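Local coordinates for protein LAR_0958 cell surface adhesin (Lactobacillus reuteri, PDB 4NG0) that probably mediates attachment of the bacterium to mucus from the cell surface, the crystallised piece being a single repeat, at residues Ser36-Ser40 / Ala41-Trp45. Numbering follows the deposited sequence.
Sequences STLTS and ADFTW
T39 and D42 grip each other across a short 3-10 turn, which is marked by i to i+3 bonds between main-chain atoms. The backbone N of T39 gives its hydrogen to D42 OD2 over 2.9 Å, in a nearly straight bond of 163°. It meets the carboxylate on the anti side of that oxygen, somewhat out of the plane. In return, D42 N bonds to T39 O at 3.0 Å, the first i to i+3 bond. D42 has its CG beside its own backbone N and anti to its carbonyl carbon (chi1 -71°), which turns the carboxylate back toward T39. T39 OG1 sits between N and the carbonyl carbon (chi1 70°) and accepts a weak, bent bond from A41 N at 3.2 Å, a weak ST turn. The methyl of A41 lies 3.6 Å from this T39 OG1. The T39 N to D42 OD2 bond is the one half of a capping box present here, since D42 N returns its bond to the main chain of T39.

One residue on, F43 N bonds to S40 O at 3.2 Å, the second i to i+3 bond. The edge of the F43 ring passes T39 O, with CD1 3.7 Å from that oxygen. L38 runs across the D42 side chain at about a right angle, its CD2 3.8 Å from D42 OD2. A water donates to T37 O and, weakly, to the same D42 oxygen.

L38 and F43 also pack on W27, while D42 and L38 touch helix 65-73. This short 3-10 turn, with the D42 carboxylate bonded back to T39 N, carries the loop into strand 43-45, an outermost strand of the ubiquitin-like beta-grasp sheet.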
ATOM      1  N   SER A  36       9.640  -2.147   8.730  1.00 14.18           N
ATOM      2  CA  SER A  36       9.436  -1.013   9.632  1.00 16.77           C
ATOM      3  C   SER A  36       9.806   0.350   9.036  1.00 19.99           C
ATOM      4  O   SER A  36       9.428   1.385   9.583  1.00 21.62           O
ATOM      5  CB  SER A  36      10.220  -1.227  10.930  1.00 18.20           C
ATOM      6  OG  SER A  36      11.611  -1.098  10.701  1.00 23.27           O
ATOM      7  N   THR A  37      10.531   0.360   7.923  1.00 14.95           N
ATOM      8  CA  THR A  37      11.003   1.614   7.351  1.00 16.79           C
ATOM      9  C   THR A  37      10.113   2.147   6.226  1.00 14.16           C
ATOM     10  O   THR A  37      10.318   3.270   5.756  1.00 14.89           O
ATOM     11  CB  THR A  37      12.443   1.501   6.819  1.00 19.02           C
ATOM     12  OG1 THR A  37      12.452   0.704   5.628  1.00 13.99           O
ATOM     13  CG2 THR A  37      13.368   0.890   7.875  1.00 16.66           C
ATOM     14  N   LEU A  38       9.137   1.353   5.793  1.00 12.03           N
ATOM     15  CA  LEU A  38       8.256   1.776   4.700  1.00 11.14           C
ATOM     16  C   LEU A  38       7.334   2.922   5.095  1.00 13.90           C
ATOM     17  O   LEU A  38       6.842   2.990   6.226  1.00 14.28           O
ATOM     18  CB  LEU A  38       7.418   0.607   4.175  1.00 11.11           C
ATOM     19  CG  LEU A  38       8.204  -0.634   3.743  1.00 14.45           C
ATOM     20  CD1 LEU A  38       7.237  -1.693   3.269  1.00 12.78           C
ATOM     21  CD2 LEU A  38       9.223  -0.301   2.654  1.00 16.20           C
ATOM     22  N   THR A  39       7.101   3.814   4.140  1.00 11.46           N
ATOM     23  CA  THR A  39       6.232   4.970   4.344  1.00 12.30           C
ATOM     24  C   THR A  39       5.197   5.043   3.235  1.00 10.10           C
ATOM     25  O   THR A  39       5.205   4.234   2.306  1.00 12.99           O
ATOM     26  CB  THR A  39       7.036   6.278   4.311  1.00 15.19           C
ATOM     27  OG1 THR A  39       7.480   6.528   2.973  1.00 17.83           O
ATOM     28  CG2 THR A  39       8.240   6.190   5.243  1.00 16.65           C
ATOM     29  N   SER A  40       4.304   6.025   3.313  1.00 14.82           N
ATOM     30  CA  SER A  40       3.291   6.191   2.280  0.50 11.96           C
ATOM     31  C   SER A  40       3.914   6.461   0.912  1.00 11.32           C
ATOM     32  O   SER A  40       3.342   6.098  -0.119  1.00 16.74           O
ATOM     33  CB  SER A  40       2.301   7.300   2.650  0.50 16.53           C
ATOM     34  OG  SER A  40       2.969   8.536   2.832  0.50 21.46           O
ATOM     35  N   ALA A  41       5.087   7.090   0.902  1.00 14.43           N
ATOM     36  CA  ALA A  41       5.781   7.404  -0.348  1.00 18.41           C
ATOM     37  C   ALA A  41       6.233   6.151  -1.097  1.00 13.01           C
ATOM     38  O   ALA A  41       6.603   6.211  -2.272  1.00 15.73           O
ATOM     39  CB  ALA A  41       6.973   8.313  -0.078  1.00 23.26           C
ATOM     40  N   ASP A  42       6.196   5.013  -0.412  1.00 10.87           N
ATOM     41  CA  ASP A  42       6.701   3.779  -0.992  1.00 11.54           C
ATOM     42  C   ASP A  42       5.643   3.020  -1.789  1.00 10.36           C
ATOM     43  O   ASP A  42       5.930   1.977  -2.373  1.00  9.65           O
ATOM     44  CB  ASP A  42       7.296   2.895   0.103  1.00 10.06           C
ATOM     45  CG  ASP A  42       8.592   3.452   0.654  1.00 12.23           C
ATOM     46  OD1 ASP A  42       9.387   3.989  -0.143  1.00 15.59           O
ATOM     47  OD2 ASP A  42       8.812   3.352   1.876  1.00 14.75           O
ATOM     48  N   PHE A  43       4.424   3.558  -1.806  1.00  8.65           N
ATOM     49  CA  PHE A  43       3.318   2.955  -2.536  1.00  6.50           C
ATOM     50  C   PHE A  43       2.700   4.011  -3.429  1.00  9.66           C
ATOM     51  O   PHE A  43       2.647   5.183  -3.065  1.00 13.29           O
ATOM     52  CB  PHE A  43       2.247   2.416  -1.572  1.00  8.27           C
ATOM     53  CG  PHE A  43       2.722   1.295  -0.683  1.00  7.52           C
ATOM     54  CD1 PHE A  43       3.489   1.557   0.444  1.00  7.65           C
ATOM     55  CD2 PHE A  43       2.381  -0.017  -0.971  1.00  9.42           C
ATOM     56  CE1 PHE A  43       3.924   0.519   1.272  1.00 10.05           C
ATOM     57  CE2 PHE A  43       2.810  -1.058  -0.146  1.00  9.57           C
ATOM     58  CZ  PHE A  43       3.583  -0.785   0.959  1.00  8.60           C
ATOM     59  N   THR A  44       2.245   3.582  -4.594  1.00  6.69           N
ATOM     60  CA  THR A  44       1.605   4.487  -5.545  1.00  8.08           C
ATOM     61  C   THR A  44       0.141   4.117  -5.744  1.00  8.55           C
ATOM     62  O   THR A  44      -0.192   2.951  -5.937  1.00  9.06           O
ATOM     63  CB  THR A  44       2.344   4.448  -6.888  1.00  9.78           C
ATOM     64  OG1 THR A  44       3.659   4.972  -6.691  1.00 11.53           O
ATOM     65  CG2 THR A  44       1.637   5.291  -7.951  1.00 10.25           C
ATOM     66  N   TRP A  45      -0.732   5.118  -5.678  1.00  7.23           N
ATOM     67  CA  TRP A  45      -2.131   4.933  -6.023  1.00  6.77           C
ATOM     68  C   TRP A  45      -2.286   4.636  -7.505  1.00  6.55           C
ATOM     69  O   TRP A  45      -1.739   5.363  -8.344  1.00  9.29           O
ATOM     70  CB  TRP A  45      -2.900   6.215  -5.724  1.00  7.31           C
ATOM     71  CG  TRP A  45      -3.138   6.484  -4.268  1.00  4.51           C
ATOM     72  CD1 TRP A  45      -2.366   7.231  -3.430  1.00  6.39           C
ATOM     73  CD2 TRP A  45      -4.259   6.034  -3.493  1.00  5.49           C
ATOM     74  NE1 TRP A  45      -2.924   7.258  -2.167  1.00  6.95           N
ATOM     75  CE2 TRP A  45      -4.098   6.547  -2.189  1.00  6.65           C
ATOM     76  CE3 TRP A  45      -5.386   5.252  -3.782  1.00  6.85           C
ATOM     77  CZ2 TRP A  45      -5.020   6.291  -1.163  1.00  6.81           C
ATOM     78  CZ3 TRP A  45      -6.304   5.001  -2.768  1.00  6.51           C
ATOM     79  CH2 TRP A  45      -6.117   5.520  -1.475  1.00  6.22           C
TER
HETATM   80  O   HOH W   1      11.654   4.590   3.380  1.00 28.57           O